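Local coordinates for protein UTP-glucose-1-phosphate uridylyltransferase 2 (Trypanosoma brucei, PDB 3GUE) that probably catalyses the formation of UDP-glucose and diphosphate from glucose 1-phosphate and UTP, and is seen here with UDP-glucose bound, at residues L223-D228 / T303-I308; Y212-I217 / Y234-Q239; L113-F118 / V126-M131. All coordinates share one frame; numbering follows the deposited sequence.

Contact 1 (L223-D228 / T303-I308). With UPG (uridine-5'-diphosphate-glucose), chain C.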
loop_
_atom_site.group_PDB
_atom_site.type_symbol
_atom_site.label_atom_id
_atom_site.label_comp_id
_atom_site.label_asym_id
_atom_site.label_seq_id
_atom_site.Cartn_x
_atom_site.Cartn_y
_atom_site.Cartn_z
ATOM N N LEU A 223 3.520 8.792 -3.083
ATOM C CA LEU A 223 3.313 10.137 -3.594
ATOM C C LEU A 223 4.007 10.275 -4.956
ATOM O O LEU A 223 4.116 11.366 -5.512
ATOM C CB LEU A 223 3.805 11.159 -2.552
ATOM C CG LEU A 223 3.026 11.166 -1.213
ATOM C CD1 LEU A 223 3.692 12.058 -0.203
ATOM C CD2 LEU A 223 1.590 11.621 -1.445
ATOM N N GLY A 224 4.458 9.151 -5.503
ATOM C CA GLY A 224 5.030 9.148 -6.864
ATOM C C GLY A 224 4.019 8.810 -7.958
ATOM O O GLY A 224 4.270 9.059 -9.149
ATOM N N ALA A 225 2.901 8.205 -7.550
ATOM C CA ALA A 225 1.856 7.718 -8.458
ATOM C C ALA A 225 1.369 8.845 -9.374
ATOM O O ALA A 225 1.203 9.983 -8.936
ATOM C CB ALA A 225 0.691 7.094 -7.659
ATOM N N THR A 226 1.249 8.540 -10.659
ATOM C CA THR A 226 0.834 9.521 -11.651
ATOM C C THR A 226 -0.210 8.919 -12.599
ATOM O O THR A 226 -0.088 7.778 -13.061
ATOM C CB THR A 226 2.073 10.163 -12.431
ATOM O OG1 THR A 226 1.643 11.266 -13.222
ATOM C CG2 THR A 226 2.788 9.149 -13.357
ATOM N N LEU A 227 -1.254 9.685 -12.865
ATOM C CA LEU A 227 -2.135 9.348 -13.965
ATOM C C LEU A 227 -1.383 9.636 -15.296
ATOM O O LEU A 227 -1.135 10.792 -15.644
ATOM C CB LEU A 227 -3.422 10.152 -13.849
ATOM C CG LEU A 227 -4.577 9.538 -14.643
ATOM C CD1 LEU A 227 -5.934 9.774 -13.962
ATOM C CD2 LEU A 227 -4.588 9.994 -16.080
ATOM N N ASP A 228 -0.991 8.584 -16.011
ATOM C CA ASP A 228 -0.277 8.731 -17.300
ATOM C C ASP A 228 -1.291 8.526 -18.399
ATOM O O ASP A 228 -1.738 7.398 -18.621
ATOM C CB ASP A 228 0.834 7.681 -17.423
ATOM C CG ASP A 228 1.712 7.860 -18.677
ATOM O OD1 ASP A 228 1.315 8.468 -19.702
ATOM O OD2 ASP A 228 2.849 7.358 -18.628
ATOM N N THR A 303 3.836 -1.939 -7.713
ATOM C CA THR A 303 3.776 -0.582 -7.179
ATOM C C THR A 303 2.408 -0.338 -6.527
ATOM O O THR A 303 2.260 0.592 -5.749
ATOM C CB THR A 303 3.964 0.492 -8.263
ATOM O OG1 THR A 303 2.833 0.492 -9.143
ATOM C CG2 THR A 303 5.277 0.319 -9.086
ATOM N N ASN A 304 1.424 -1.171 -6.883
ATOM C CA ASN A 304 -0.012 -1.000 -6.524
ATOM C C ASN A 304 -0.659 0.226 -7.237
ATOM O O ASN A 304 -1.771 0.626 -6.915
ATOM C CB ASN A 304 -0.263 -1.046 -4.985
ATOM C CG ASN A 304 -1.444 -2.010 -4.591
ATOM O OD1 ASN A 304 -1.766 -2.943 -5.339
ATOM N ND2 ASN A 304 -2.086 -1.760 -3.439
ATOM N N ASN A 305 0.077 0.822 -8.182
ATOM C CA ASN A 305 -0.492 1.735 -9.172
ATOM C C ASN A 305 -1.218 0.821 -10.176
ATOM O O ASN A 305 -0.567 0.209 -11.053
ATOM C CB ASN A 305 0.601 2.520 -9.940
ATOM C CG ASN A 305 1.503 3.408 -9.033
ATOM O OD1 ASN A 305 1.175 3.745 -7.895
ATOM N ND2 ASN A 305 2.648 3.790 -9.576
ATOM N N ILE A 306 -2.540 0.736 -10.057
ATOM C CA ILE A 306 -3.353 -0.165 -10.900
ATOM C C ILE A 306 -4.469 0.579 -11.637
ATOM O O ILE A 306 -5.250 1.294 -11.025
ATOM C CB ILE A 306 -4.040 -1.295 -10.064
ATOM C CG1 ILE A 306 -3.072 -2.002 -9.100
ATOM C CG2 ILE A 306 -4.768 -2.262 -10.963
ATOM C CD1 ILE A 306 -1.948 -2.706 -9.784
ATOM N N TRP A 307 -4.551 0.342 -12.943
ATOM C CA TRP A 307 -5.645 0.820 -13.801
ATOM C C TRP A 307 -6.692 -0.260 -13.999
ATOM O O TRP A 307 -6.387 -1.386 -14.433
ATOM C CB TRP A 307 -5.132 1.190 -15.176
ATOM C CG TRP A 307 -4.389 2.508 -15.275
ATOM C CD1 TRP A 307 -3.050 2.713 -15.123
ATOM C CD2 TRP A 307 -4.957 3.786 -15.593
ATOM N NE1 TRP A 307 -2.750 4.033 -15.309
ATOM C CE2 TRP A 307 -3.901 4.722 -15.591
ATOM C CE3 TRP A 307 -6.260 4.234 -15.848
ATOM C CZ2 TRP A 307 -4.101 6.089 -15.832
ATOM C CZ3 TRP A 307 -6.463 5.606 -16.105
ATOM C CH2 TRP A 307 -5.378 6.511 -16.102
ATOM N N ILE A 308 -7.938 0.112 -13.763
ATOM C CA ILE A 308 -9.022 -0.794 -14.070
ATOM C C ILE A 308 -10.014 -0.170 -15.056
ATOM O O ILE A 308 -10.237 1.048 -15.067
ATOM C CB ILE A 308 -9.709 -1.367 -12.785
ATOM C CG1 ILE A 308 -10.337 -0.257 -11.947
ATOM C CG2 ILE A 308 -8.695 -2.263 -11.923
ATOM C CD1 ILE A 308 -11.272 -0.799 -10.812
HETATM N N1 UPG C . -5.405 -0.101 2.665
HETATM C C2 UPG C . -6.797 0.085 2.539
HETATM N N3 UPG C . -7.617 -0.896 3.068
HETATM C C4 UPG C . -7.139 -2.023 3.694
HETATM C C5 UPG C . -5.758 -2.225 3.805
HETATM C C6 UPG C . -4.881 -1.275 3.292
HETATM O O2 UPG C . -7.333 1.074 2.018
HETATM O O4 UPG C . -7.969 -2.825 4.142
HETATM C C1C UPG C . -4.470 0.928 2.106
HETATM C C2C UPG C . -3.308 1.458 2.951
HETATM O O2C UPG C . -3.753 2.489 3.844
HETATM C C3C UPG C . -2.425 2.037 1.848
HETATM C C4C UPG C . -2.584 1.016 0.733
HETATM O O4C UPG C . -3.827 0.305 0.981
HETATM O O3C UPG C . -2.987 3.271 1.405
HETATM C C5C UPG C . -1.428 -0.037 0.743
HETATM O O5C UPG C . -1.442 -0.885 1.860
HETATM P PA UPG C . -0.072 -1.307 2.601
HETATM O O1A UPG C . 0.673 -0.029 2.782
HETATM O O2A UPG C . -0.322 -2.169 3.762
HETATM O O3A UPG C . 0.696 -2.155 1.419
HETATM P PB UPG C . 0.600 -3.753 1.128
HETATM O O1B UPG C . -0.823 -4.113 1.014
HETATM O O2B UPG C . 1.490 -4.524 2.052
HETATM O O3B UPG C . 1.363 -3.784 -0.284
HETATM C "C1'" UPG C . 0.748 -3.105 -1.440
HETATM C "C2'" UPG C . 0.504 -4.130 -2.538
HETATM C "C3'" UPG C . 1.844 -4.775 -2.872
HETATM C "C4'" UPG C . 2.809 -3.687 -3.371
HETATM C "C5'" UPG C . 2.965 -2.577 -2.301
HETATM C "C6'" UPG C . 3.645 -1.367 -2.888
HETATM O "O2'" UPG C . -0.421 -5.146 -2.108
HETATM O "O3'" UPG C . 1.637 -5.808 -3.820
HETATM O "O4'" UPG C . 4.077 -4.246 -3.676
HETATM O "O5'" UPG C . 1.686 -2.079 -1.820
HETATM O "O6'" UPG C . 4.115 -0.531 -1.829
HETATM O O HOH W 1 -0.331 5.446 -14.889
#
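The W307 ring receives L227 CD2, the backbone N of D228 and an ordered water at its edge, near the ring plane, while L227 CG and the carbonyl O of D228 come in obliquely to its six-membered part. F216, on the neighbouring strand 214-219, meets the same indole with the planes at about 40°. This is the central mixed sheet of a GT-A-type nucleotidyltransferase: strand 300-309 lies beside 214-219, and the loop leaving the latter turns back and runs alongside 300-309. Tryptophan suits this place because it offers both hydrocarbon and an N-H. L227 CG sits 3.5 Å from W307 CH2, the two side chains crossing at roughly a right angle. Farther along the ring edge, W307 NE1 donates to the water (2.8 Å), which in turn donates to T226 O (3.0 Å), so a buried indole N-H is paired with a loop carbonyl. The N305 amide meets the loop through its oxygen, with OD1 3.4 Å from A225 CB; a methyl is small enough to lie that near. The ND2 end of N305 is held by E245 OE1 and R371 O, which fix the amide's orientation, and D228 forms a salt bridge with R371. Next to the glucose of UDP-glucose, N304 has positive phi (68°), which asparagine tolerates well, and its CG lies 3.5 Å from UPG C2'. An ST turn shapes this bend: T303 OG1 accepts from N305 N at 2.9 Å, with an N-H...O angle of 153°.

Contact 2 (Y212-I217 / Y234-Q239)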
loop_
_atom_site.group_PDB
_atom_site.type_symbol
_atom_site.label_atom_id
_atom_site.label_comp_id
_atom_site.label_asym_id
_atom_site.label_seq_id
_atom_site.Cartn_x
_atom_site.Cartn_y
_atom_site.Cartn_z
ATOM N N TYR A 212 -17.928 7.528 -17.106
ATOM C CA TYR A 212 -16.580 7.106 -16.704
ATOM C C TYR A 212 -16.393 5.595 -16.947
ATOM O O TYR A 212 -17.319 4.816 -16.713
ATOM C CB TYR A 212 -16.268 7.528 -15.257
ATOM C CG TYR A 212 -16.355 9.027 -15.050
ATOM C CD1 TYR A 212 -15.388 9.879 -15.601
ATOM C CD2 TYR A 212 -17.445 9.612 -14.361
ATOM C CE1 TYR A 212 -15.466 11.256 -15.439
ATOM C CE2 TYR A 212 -17.531 11.007 -14.199
ATOM C CZ TYR A 212 -16.534 11.818 -14.733
ATOM O OH TYR A 212 -16.569 13.190 -14.586
ATOM N N ARG A 213 -15.211 5.204 -17.443
ATOM C CA ARG A 213 -14.911 3.824 -17.806
ATOM C C ARG A 213 -13.583 3.335 -17.226
ATOM O O ARG A 213 -13.291 2.150 -17.298
ATOM C CB ARG A 213 -14.834 3.665 -19.341
ATOM C CG ARG A 213 -16.140 3.784 -20.095
ATOM C CD ARG A 213 -17.108 2.627 -19.740
ATOM N NE ARG A 213 -18.390 2.798 -20.438
ATOM C CZ ARG A 213 -19.438 3.447 -19.940
ATOM N NH1 ARG A 213 -19.369 3.995 -18.745
ATOM N NH2 ARG A 213 -20.558 3.550 -20.631
ATOM N N TYR A 214 -12.759 4.246 -16.711
ATOM C CA TYR A 214 -11.425 3.892 -16.220
ATOM C C TYR A 214 -11.125 4.499 -14.861
ATOM O O TYR A 214 -11.501 5.655 -14.571
ATOM C CB TYR A 214 -10.358 4.322 -17.234
ATOM C CG TYR A 214 -10.397 3.520 -18.506
ATOM C CD1 TYR A 214 -9.856 2.248 -18.556
ATOM C CD2 TYR A 214 -11.016 4.021 -19.662
ATOM C CE1 TYR A 214 -9.884 1.478 -19.760
ATOM C CE2 TYR A 214 -11.056 3.266 -20.841
ATOM C CZ TYR A 214 -10.476 2.003 -20.886
ATOM O OH TYR A 214 -10.530 1.240 -22.057
ATOM N N MET A 215 -10.433 3.719 -14.039
ATOM C CA MET A 215 -10.053 4.157 -12.725
ATOM C C MET A 215 -8.580 3.894 -12.476
ATOM O O MET A 215 -8.117 2.777 -12.623
ATOM C CB MET A 215 -10.884 3.460 -11.645
ATOM C CG MET A 215 -10.415 3.771 -10.239
ATOM S SD MET A 215 -11.566 3.131 -9.010
ATOM C CE MET A 215 -13.013 4.132 -9.339
ATOM N N PHE A 216 -7.875 4.946 -12.080
ATOM C CA PHE A 216 -6.513 4.834 -11.593
ATOM C C PHE A 216 -6.470 4.793 -10.055
ATOM O O PHE A 216 -6.922 5.734 -9.366
ATOM C CB PHE A 216 -5.632 5.953 -12.184
ATOM C CG PHE A 216 -4.202 5.921 -11.680
ATOM C CD1 PHE A 216 -3.358 4.873 -12.025
ATOM C CD2 PHE A 216 -3.715 6.943 -10.873
ATOM C CE1 PHE A 216 -2.065 4.807 -11.557
ATOM C CE2 PHE A 216 -2.377 6.902 -10.386
ATOM C CZ PHE A 216 -1.566 5.834 -10.736
ATOM N N ILE A 217 -5.919 3.694 -9.537
ATOM C CA ILE A 217 -5.810 3.432 -8.097
ATOM C C ILE A 217 -4.346 3.312 -7.703
ATOM O O ILE A 217 -3.557 2.673 -8.401
ATOM C CB ILE A 217 -6.503 2.098 -7.694
ATOM C CG1 ILE A 217 -7.778 1.847 -8.506
ATOM C CG2 ILE A 217 -6.768 2.030 -6.149
ATOM C CD1 ILE A 217 -8.289 0.418 -8.341
ATOM N N TYR A 234 -2.573 3.220 -24.035
ATOM C CA TYR A 234 -2.097 1.859 -24.265
ATOM C C TYR A 234 -3.054 0.777 -23.792
ATOM O O TYR A 234 -3.333 -0.181 -24.526
ATOM C CB TYR A 234 -0.760 1.637 -23.585
ATOM C CG TYR A 234 -0.302 0.192 -23.663
ATOM C CD1 TYR A 234 0.164 -0.341 -24.865
ATOM C CD2 TYR A 234 -0.365 -0.645 -22.542
ATOM C CE1 TYR A 234 0.566 -1.645 -24.958
ATOM C CE2 TYR A 234 0.039 -1.966 -22.618
ATOM C CZ TYR A 234 0.512 -2.461 -23.846
ATOM O OH TYR A 234 0.941 -3.772 -23.959
ATOM N N MET A 235 -3.524 0.937 -22.561
ATOM C CA MET A 235 -4.442 -0.005 -21.931
ATOM C C MET A 235 -5.721 -0.163 -22.759
ATOM O O MET A 235 -6.196 -1.284 -23.031
ATOM C CB MET A 235 -4.776 0.516 -20.544
ATOM C CG MET A 235 -5.655 -0.412 -19.739
ATOM S SD MET A 235 -6.319 0.461 -18.327
ATOM C CE MET A 235 -7.335 -0.874 -17.640
ATOM N N HIS A 236 -6.274 0.977 -23.142
ATOM C CA HIS A 236 -7.431 1.039 -24.035
ATOM C C HIS A 236 -7.221 0.398 -25.445
ATOM O O HIS A 236 -8.085 -0.334 -25.949
ATOM C CB HIS A 236 -7.845 2.508 -24.152
ATOM C CG HIS A 236 -9.026 2.734 -25.032
ATOM N ND1 HIS A 236 -10.317 2.434 -24.643
ATOM C CD2 HIS A 236 -9.119 3.245 -26.277
ATOM C CE1 HIS A 236 -11.150 2.739 -25.621
ATOM N NE2 HIS A 236 -10.446 3.232 -26.624
ATOM N N GLU A 237 -6.078 0.677 -26.063
ATOM C CA GLU A 237 -5.739 0.157 -27.397
ATOM C C GLU A 237 -5.612 -1.356 -27.403
ATOM O O GLU A 237 -5.992 -1.998 -28.371
ATOM C CB GLU A 237 -4.409 0.738 -27.894
ATOM C CG GLU A 237 -4.457 2.129 -28.476
ATOM C CD GLU A 237 -3.216 2.925 -28.094
ATOM O OE1 GLU A 237 -2.162 2.289 -27.811
ATOM O OE2 GLU A 237 -3.310 4.181 -28.049
ATOM N N LYS A 238 -5.035 -1.906 -26.334
ATOM C CA LYS A 238 -4.955 -3.362 -26.124
ATOM C C LYS A 238 -6.228 -3.949 -25.484
ATOM O O LYS A 238 -6.265 -5.153 -25.154
ATOM C CB LYS A 238 -3.724 -3.704 -25.252
ATOM C CG LYS A 238 -2.371 -3.258 -25.856
ATOM C CD LYS A 238 -1.984 -4.005 -27.155
ATOM C CE LYS A 238 -1.532 -5.453 -26.891
ATOM N NZ LYS A 238 -0.443 -5.612 -25.875
ATOM N N GLN A 239 -7.249 -3.098 -25.292
ATOM C CA GLN A 239 -8.549 -3.478 -24.691
ATOM C C GLN A 239 -8.371 -4.282 -23.391
ATOM O O GLN A 239 -8.990 -5.352 -23.204
ATOM C CB GLN A 239 -9.423 -4.277 -25.679
ATOM C CG GLN A 239 -9.874 -3.577 -26.992
ATOM C CD GLN A 239 -10.082 -4.588 -28.136
ATOM O OE1 GLN A 239 -9.227 -5.451 -28.390
ATOM N NE2 GLN A 239 -11.212 -4.481 -28.827
#
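Y214 is the residue of Y212-I217 that reaches the helix end, touching both M235 and H236. Just before it the chain is still a loop, tied by R213 NH1, which donates to Y212 O at 3.0 Å. That donor stands well above the carbonyl plane, 56° out of it, and the same NH1 also bonds L208 O. The strand begins at Y214, whose CG lies anti to the carbonyl carbon (chi1 -69°), carrying the phenol out toward the helix. Its ring and the M235 thioether run alongside each other with opposite headings, SD lying 4.0 Å from Y214 CD1. This is an oblique Met-aromatic contact, with the sulfur 4.9 Å from the centroid of the Y214 ring. The unbranched methionine, extended beyond CG, is long enough to bridge from helix to ring. Farther out, Y214 OH and H236 ND1 share a hydrogen bond of 2.9 Å, either able to donate. The oxygen lies in the imidazole plane, and the two rings meet at their borders, neither over the other's face, with planes at 80°, so the bond rather than stacking sets their relation. Tyrosine suits this border, its ring buried among apolar groups and its hydroxyl reaching a partly exposed histidine. Beyond Y214, M215 and I217 turn to strand 77-83, packing on L80 and L82 respectively. In 234-239 the helix closes at Q239 in a Schellman motif, with Q239 N bonded to H236 O (3.0 Å) and positive phi. The arrangement belongs to a beta-alpha-beta crossover: strand 214-219, helix 229-237 and the parallel strand 242-248, with strand 300-309 running antiparallel between the two.

Contact 3 (L113-F118 / V126-M131)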
loop_
_atom_site.group_PDB
_atom_site.type_symbol
_atom_site.label_atom_id
_atom_site.label_comp_id
_atom_site.label_asym_id
_atom_site.label_seq_id
_atom_site.Cartn_x
_atom_site.Cartn_y
_atom_site.Cartn_z
ATOM N N LEU A 113 -2.786 18.428 -3.195
ATOM C CA LEU A 113 -2.060 19.394 -4.014
ATOM C C LEU A 113 -1.751 18.864 -5.407
ATOM O O LEU A 113 -1.777 19.622 -6.372
ATOM C CB LEU A 113 -0.752 19.827 -3.305
ATOM C CG LEU A 113 -0.816 20.743 -2.056
ATOM C CD1 LEU A 113 0.551 20.860 -1.440
ATOM C CD2 LEU A 113 -1.410 22.124 -2.306
ATOM N N GLN A 114 -1.430 17.568 -5.495
ATOM C CA GLN A 114 -1.224 16.865 -6.778
ATOM C C GLN A 114 -2.495 16.935 -7.628
ATOM O O GLN A 114 -2.431 17.227 -8.813
ATOM C CB GLN A 114 -0.860 15.401 -6.539
ATOM C CG GLN A 114 0.605 15.181 -6.164
ATOM C CD GLN A 114 0.920 13.793 -5.656
ATOM O OE1 GLN A 114 0.111 12.855 -5.801
ATOM N NE2 GLN A 114 2.104 13.643 -5.060
ATOM N N LEU A 115 -3.643 16.699 -6.989
ATOM C CA LEU A 115 -4.930 16.610 -7.687
ATOM C C LEU A 115 -5.291 17.973 -8.230
ATOM O O LEU A 115 -5.732 18.110 -9.377
ATOM C CB LEU A 115 -6.010 16.136 -6.708
ATOM C CG LEU A 115 -7.473 16.104 -7.169
ATOM C CD1 LEU A 115 -7.695 14.975 -8.199
ATOM C CD2 LEU A 115 -8.388 15.932 -5.960
ATOM N N GLU A 116 -5.109 18.977 -7.374
ATOM C CA GLU A 116 -5.376 20.359 -7.698
ATOM C C GLU A 116 -4.477 20.791 -8.851
ATOM O O GLU A 116 -4.964 21.456 -9.758
ATOM C CB GLU A 116 -5.177 21.233 -6.439
ATOM C CG GLU A 116 -5.356 22.700 -6.631
ATOM C CD GLU A 116 -4.164 23.473 -6.100
ATOM O OE1 GLU A 116 -3.876 23.410 -4.867
ATOM O OE2 GLU A 116 -3.499 24.117 -6.935
ATOM N N HIS A 117 -3.194 20.393 -8.846
ATOM C CA HIS A 117 -2.283 20.721 -9.972
ATOM C C HIS A 117 -2.757 20.076 -11.274
ATOM O O HIS A 117 -2.730 20.708 -12.326
ATOM C CB HIS A 117 -0.817 20.313 -9.698
ATOM C CG HIS A 117 0.150 20.765 -10.760
ATOM N ND1 HIS A 117 0.821 21.969 -10.691
ATOM C CD2 HIS A 117 0.563 20.178 -11.909
ATOM C CE1 HIS A 117 1.590 22.111 -11.757
ATOM N NE2 HIS A 117 1.461 21.033 -12.507
ATOM N N PHE A 118 -3.150 18.804 -11.181
ATOM C CA PHE A 118 -3.644 18.023 -12.325
ATOM C C PHE A 118 -4.870 18.702 -12.946
ATOM O O PHE A 118 -4.883 19.001 -14.138
ATOM C CB PHE A 118 -3.986 16.588 -11.882
ATOM C CG PHE A 118 -4.160 15.616 -13.028
ATOM C CD1 PHE A 118 -3.104 14.813 -13.435
ATOM C CD2 PHE A 118 -5.381 15.511 -13.695
ATOM C CE1 PHE A 118 -3.259 13.905 -14.497
ATOM C CE2 PHE A 118 -5.551 14.619 -14.768
ATOM C CZ PHE A 118 -4.486 13.809 -15.163
ATOM N N VAL A 126 -11.196 16.112 -12.986
ATOM C CA VAL A 126 -11.142 14.643 -12.848
ATOM C C VAL A 126 -11.687 14.212 -11.482
ATOM O O VAL A 126 -11.256 14.751 -10.450
ATOM C CB VAL A 126 -9.686 14.098 -13.073
ATOM C CG1 VAL A 126 -8.734 14.668 -12.025
ATOM C CG2 VAL A 126 -9.631 12.554 -13.074
ATOM N N PRO A 127 -12.651 13.267 -11.467
ATOM C CA PRO A 127 -13.185 12.776 -10.208
ATOM C C PRO A 127 -12.116 12.153 -9.315
ATOM O O PRO A 127 -11.126 11.573 -9.798
ATOM C CB PRO A 127 -14.253 11.755 -10.652
ATOM C CG PRO A 127 -14.661 12.226 -11.981
ATOM C CD PRO A 127 -13.355 12.650 -12.603
ATOM N N PHE A 128 -12.282 12.341 -8.005
ATOM C CA PHE A 128 -11.311 11.888 -7.018
ATOM C C PHE A 128 -12.008 11.307 -5.805
ATOM O O PHE A 128 -12.974 11.891 -5.312
ATOM C CB PHE A 128 -10.439 13.052 -6.551
ATOM C CG PHE A 128 -9.441 12.688 -5.456
ATOM C CD1 PHE A 128 -8.277 11.965 -5.749
ATOM C CD2 PHE A 128 -9.652 13.102 -4.139
ATOM C CE1 PHE A 128 -7.356 11.642 -4.737
ATOM C CE2 PHE A 128 -8.705 12.792 -3.104
ATOM C CZ PHE A 128 -7.574 12.074 -3.408
ATOM N N MET A 129 -11.464 10.198 -5.301
ATOM C CA MET A 129 -12.054 9.450 -4.196
ATOM C C MET A 129 -10.932 8.948 -3.295
ATOM O O MET A 129 -9.797 8.788 -3.730
ATOM C CB MET A 129 -12.877 8.260 -4.719
ATOM C CG MET A 129 -14.228 8.615 -5.358
ATOM S SD MET A 129 -15.282 7.184 -5.768
ATOM C CE MET A 129 -14.338 6.470 -7.091
ATOM N N LEU A 130 -11.270 8.723 -2.042
ATOM C CA LEU A 130 -10.354 8.182 -1.060
ATOM C C LEU A 130 -11.135 7.027 -0.431
ATOM O O LEU A 130 -12.280 7.185 0.022
ATOM C CB LEU A 130 -9.994 9.267 -0.019
ATOM C CG LEU A 130 -8.981 10.389 -0.315
ATOM C CD1 LEU A 130 -9.315 11.566 0.573
ATOM C CD2 LEU A 130 -7.512 9.962 -0.052
ATOM N N MET A 131 -10.546 5.842 -0.473
ATOM C CA MET A 131 -11.149 4.712 0.186
ATOM C C MET A 131 -10.723 4.715 1.643
ATOM O O MET A 131 -9.551 4.440 1.979
ATOM C CB MET A 131 -10.777 3.400 -0.485
ATOM C CG MET A 131 -11.576 2.203 0.055
ATOM S SD MET A 131 -11.382 0.724 -0.927
ATOM C CE MET A 131 -9.875 -0.008 -0.230
#
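L115 lays its CD2 methyl over one face of the F128 ring, a CH-pi contact 3.9 Å from the centroid and 29° off the ring normal. The methyl is displaced toward the base of the ring, where L115 CD2 comes within 3.4 Å of F128 CG. The other branch fills the angle between two partners: L115 CD1 lies 3.7 Å from F128 CB and 4.0 Å from V126 CG1. With CG anti to the backbone N (chi1 174°), the forked leucine points both methyls at the strand. One helical turn on, F118 meets the same V126 methyl, CD2 to CG1 at 3.8 Å, so that compact, branched valine is shared by two residues on one face of helix 107-122. Around this shell, T111 and R119 of the helix and I158 of helix 154-158 also touch F128, while R119 NH2 bonds V126 O. P127 and M129 pair by backbone hydrogen bonds with strand 77-83, setting the strand from which F128 projects. Strand 77-83, helix 107-122 and the parallel, adjacent strand 128-132 make a beta-alpha-beta unit of the Rossmann-like core. Between 113-118 and 126-131 no hydrogen bond or charge acts; their join depends on shape, dispersion and buried hydrocarbon.

In the fold
All three contacts are buried and meet on one mixed sheet. Contact 1 lies nearest the chain's centre, about 11 Å away, and is the one that borders the glucose end of the ligand; contact 2 lies farthest out, about 21 Å, and ends at the partly exposed H236. Contacts 1 and 2 share neighbouring strands, linked by backbone pairing of I306 with I217 and M215 with I308, and M235 packs against W307. Contact 3 reaches contact 1 through F118 against L227 and contact 2 through P127 against Y212. Their chemistry differs: mixed in contact 1, with a water bridge, one asparagine amide and leucine on indole; a single polar bond where H236 nears solvent; purely apolar between 113-118 and 126-131.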